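Local structure of putative cytochrome P450 120 (Synechocystis sp., 2VE3) at residues Phe396-Leu399 with Glu400-Leu403. The protein binds heme and retinoic acid and probably acts as a cytochrome P450 monooxygenase. Residues are numbered along the deposited sequence; the frame is centred on the assembly and turned at random.
Sequences FARL and EMKL. With HEM (protoporphyrin IX containing Fe), chain C.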
# COMPACT_ATOMS: atom_id res chain seq x y z
N PHE A 396 -7.30 -8.67 -0.99
CA PHE A 396 -6.04 -9.37 -1.17
C PHE A 396 -5.05 -9.06 -0.05
O PHE A 396 -4.41 -9.96 0.48
CB PHE A 396 -5.39 -9.04 -2.52
CG PHE A 396 -4.13 -9.83 -2.78
CD1 PHE A 396 -4.21 -11.09 -3.38
CD2 PHE A 396 -2.90 -9.36 -2.35
CE1 PHE A 396 -3.05 -11.84 -3.60
CE2 PHE A 396 -1.73 -10.10 -2.57
CZ PHE A 396 -1.80 -11.35 -3.19
N ALA A 397 -4.90 -7.76 0.27
CA ALA A 397 -4.05 -7.31 1.37
C ALA A 397 -4.46 -7.93 2.70
O ALA A 397 -3.60 -8.42 3.44
CB ALA A 397 -4.09 -5.81 1.48
N ARG A 398 -5.77 -7.89 3.01
CA ARG A 398 -6.29 -8.37 4.30
C ARG A 398 -6.14 -9.87 4.43
O ARG A 398 -5.81 -10.36 5.52
CB ARG A 398 -7.76 -7.98 4.53
CG ARG A 398 -7.92 -6.56 5.04
CD ARG A 398 -9.38 -6.11 4.99
NE ARG A 398 -9.54 -4.85 5.69
CZ ARG A 398 -10.39 -3.89 5.37
NH1 ARG A 398 -11.19 -4.02 4.31
NH2 ARG A 398 -10.43 -2.78 6.09
N LEU A 399 -6.40 -10.58 3.32
CA LEU A 399 -6.13 -12.01 3.23
C LEU A 399 -4.69 -12.36 3.61
O LEU A 399 -4.47 -13.19 4.48
CB LEU A 399 -6.40 -12.53 1.81
CG LEU A 399 -6.16 -14.02 1.60
CD1 LEU A 399 -7.24 -14.83 2.29
CD2 LEU A 399 -6.11 -14.36 0.12
N GLU A 400 -3.72 -11.71 2.95
CA GLU A 400 -2.31 -12.03 3.18
C GLU A 400 -1.85 -11.65 4.59
O GLU A 400 -1.06 -12.36 5.20
CB GLU A 400 -1.40 -11.38 2.13
CG GLU A 400 0.04 -11.91 2.16
CD GLU A 400 0.94 -11.39 1.05
OE1 GLU A 400 0.45 -11.04 -0.06
OE2 GLU A 400 2.17 -11.37 1.28
N MET A 401 -2.35 -10.53 5.11
CA MET A 401 -2.05 -10.11 6.47
C MET A 401 -2.60 -11.12 7.48
O MET A 401 -1.92 -11.50 8.44
CB MET A 401 -2.65 -8.72 6.72
CG MET A 401 -1.90 -7.58 6.05
SD MET A 401 -2.54 -5.95 6.49
CE MET A 401 -3.93 -5.80 5.37
N LYS A 402 -3.83 -11.58 7.26
CA LYS A 402 -4.48 -12.50 8.20
C LYS A 402 -3.82 -13.86 8.19
O LYS A 402 -3.48 -14.38 9.24
CB LYS A 402 -5.97 -12.62 7.90
CG LYS A 402 -6.83 -12.58 9.14
CD LYS A 402 -8.23 -13.10 8.90
CE LYS A 402 -9.17 -12.03 8.39
NZ LYS A 402 -10.57 -12.26 8.89
N LEU A 403 -3.62 -14.44 7.02
CA LEU A 403 -2.88 -15.72 6.91
C LEU A 403 -1.50 -15.66 7.56
O LEU A 403 -1.16 -16.54 8.34
CB LEU A 403 -2.78 -16.18 5.45
CG LEU A 403 -2.24 -17.56 5.03
CD1 LEU A 403 -2.65 -18.71 5.93
CD2 LEU A 403 -2.71 -17.85 3.62
CHA HEM C . -5.34 2.37 -4.43
CHB HEM C . -3.63 1.63 0.06
CHC HEM C . -2.70 -3.01 -1.04
CHD HEM C . -3.86 -2.17 -5.64
C1A HEM C . -4.98 2.60 -3.11
C2A HEM C . -5.12 3.83 -2.36
C3A HEM C . -4.66 3.61 -1.11
C4A HEM C . -4.19 2.25 -1.05
CMA HEM C . -4.59 4.60 0.06
CAA HEM C . -5.75 5.14 -2.90
CBA HEM C . -4.72 6.10 -3.48
CGA HEM C . -5.48 7.24 -4.12
O1A HEM C . -6.18 7.97 -3.37
O2A HEM C . -5.38 7.42 -5.37
C1B HEM C . -3.27 0.30 0.17
C2B HEM C . -2.84 -0.38 1.38
C3B HEM C . -2.59 -1.67 1.07
C4B HEM C . -2.84 -1.83 -0.33
CMB HEM C . -2.73 0.29 2.76
CAB HEM C . -2.10 -2.84 2.00
CBB HEM C . -2.46 -2.97 3.28
C1C HEM C . -2.97 -3.23 -2.37
C2C HEM C . -2.90 -4.49 -3.07
C3C HEM C . -3.23 -4.26 -4.35
C4C HEM C . -3.49 -2.83 -4.49
CMC HEM C . -2.55 -5.86 -2.42
CAC HEM C . -3.34 -5.31 -5.50
CBC HEM C . -2.28 -5.90 -6.07
C1D HEM C . -4.28 -0.86 -5.76
C2D HEM C . -4.53 -0.20 -7.01
C3D HEM C . -4.98 1.22 -6.65
C4D HEM C . -4.99 1.27 -5.20
CMD HEM C . -4.36 -0.81 -8.43
CAD HEM C . -5.38 2.36 -7.61
CBD HEM C . -6.90 2.51 -7.56
CGD HEM C . -7.36 3.60 -8.51
O1D HEM C . -8.59 3.66 -8.76
O2D HEM C . -6.52 4.40 -9.02
NA HEM C . -4.41 1.66 -2.28
NB HEM C . -3.24 -0.61 -0.87
NC HEM C . -3.32 -2.23 -3.26
ND HEM C . -4.57 0.03 -4.71
FE HEM C . -4.14 -0.41 -2.69
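Ala397 and Met401 sit one turn apart on helix 394-411, the helix that follows the cysteine loop of the P450 fold, usually called the L helix. Cys391, the axial iron ligand by similarity, lies shortly before it in the chain.

Four consecutive i to i+4 backbone hydrogen bonds hold the two turns. Glu400 N donates to Phe396 O, Met401 N to Ala397 O, and Lys402 N to Arg398 O. The straightest joins Leu403 N to Leu399 O at 3.0 Å, with an N-H...O angle of 174°.

Two side chains meet one heme vinyl group. Ala397 CB meets the vinyl carbon CAB at 3.6 Å. Met401 CE lies 3.8 Å from CBB of the same vinyl group. The thioether is bent at its last torsion (chi3 -83°), which folds CE back to 3.9 Å from Ala397 CB. Arg398 CG flanks the same methyl. An alanine in place of Met401 would probably open a gap beside the vinyl group and take from Ala397 CB the methyl that packs on it. Met401 also packs on Leu259, Ala262 and Leu263 of helix 241-272.

Arg398 and Lys402 find polar partners outside these turns. Arg398 NH1 forms a salt bridge with Glu395 of the same helix, and NH2 hydrogen-bonds Gln309. Lys402 NZ makes a salt bridge with Asp305 and a hydrogen bond to Leu298 O. Gln309 and Asp305 join helix 394-411 to helix 302-314.

Phe396 and Glu400 run side by side. In both, CG stands opposite the backbone N (chi1 -176° in Phe396), and both side chains also touch helix 143-159. The carboxylate plane is turned almost perpendicular to the ring, with Glu400 OE1 3.5 Å from Phe396 CE2. The adjacent ring carbon, Phe396 CD2, touches the heme methyl CMC at 3.5 Å.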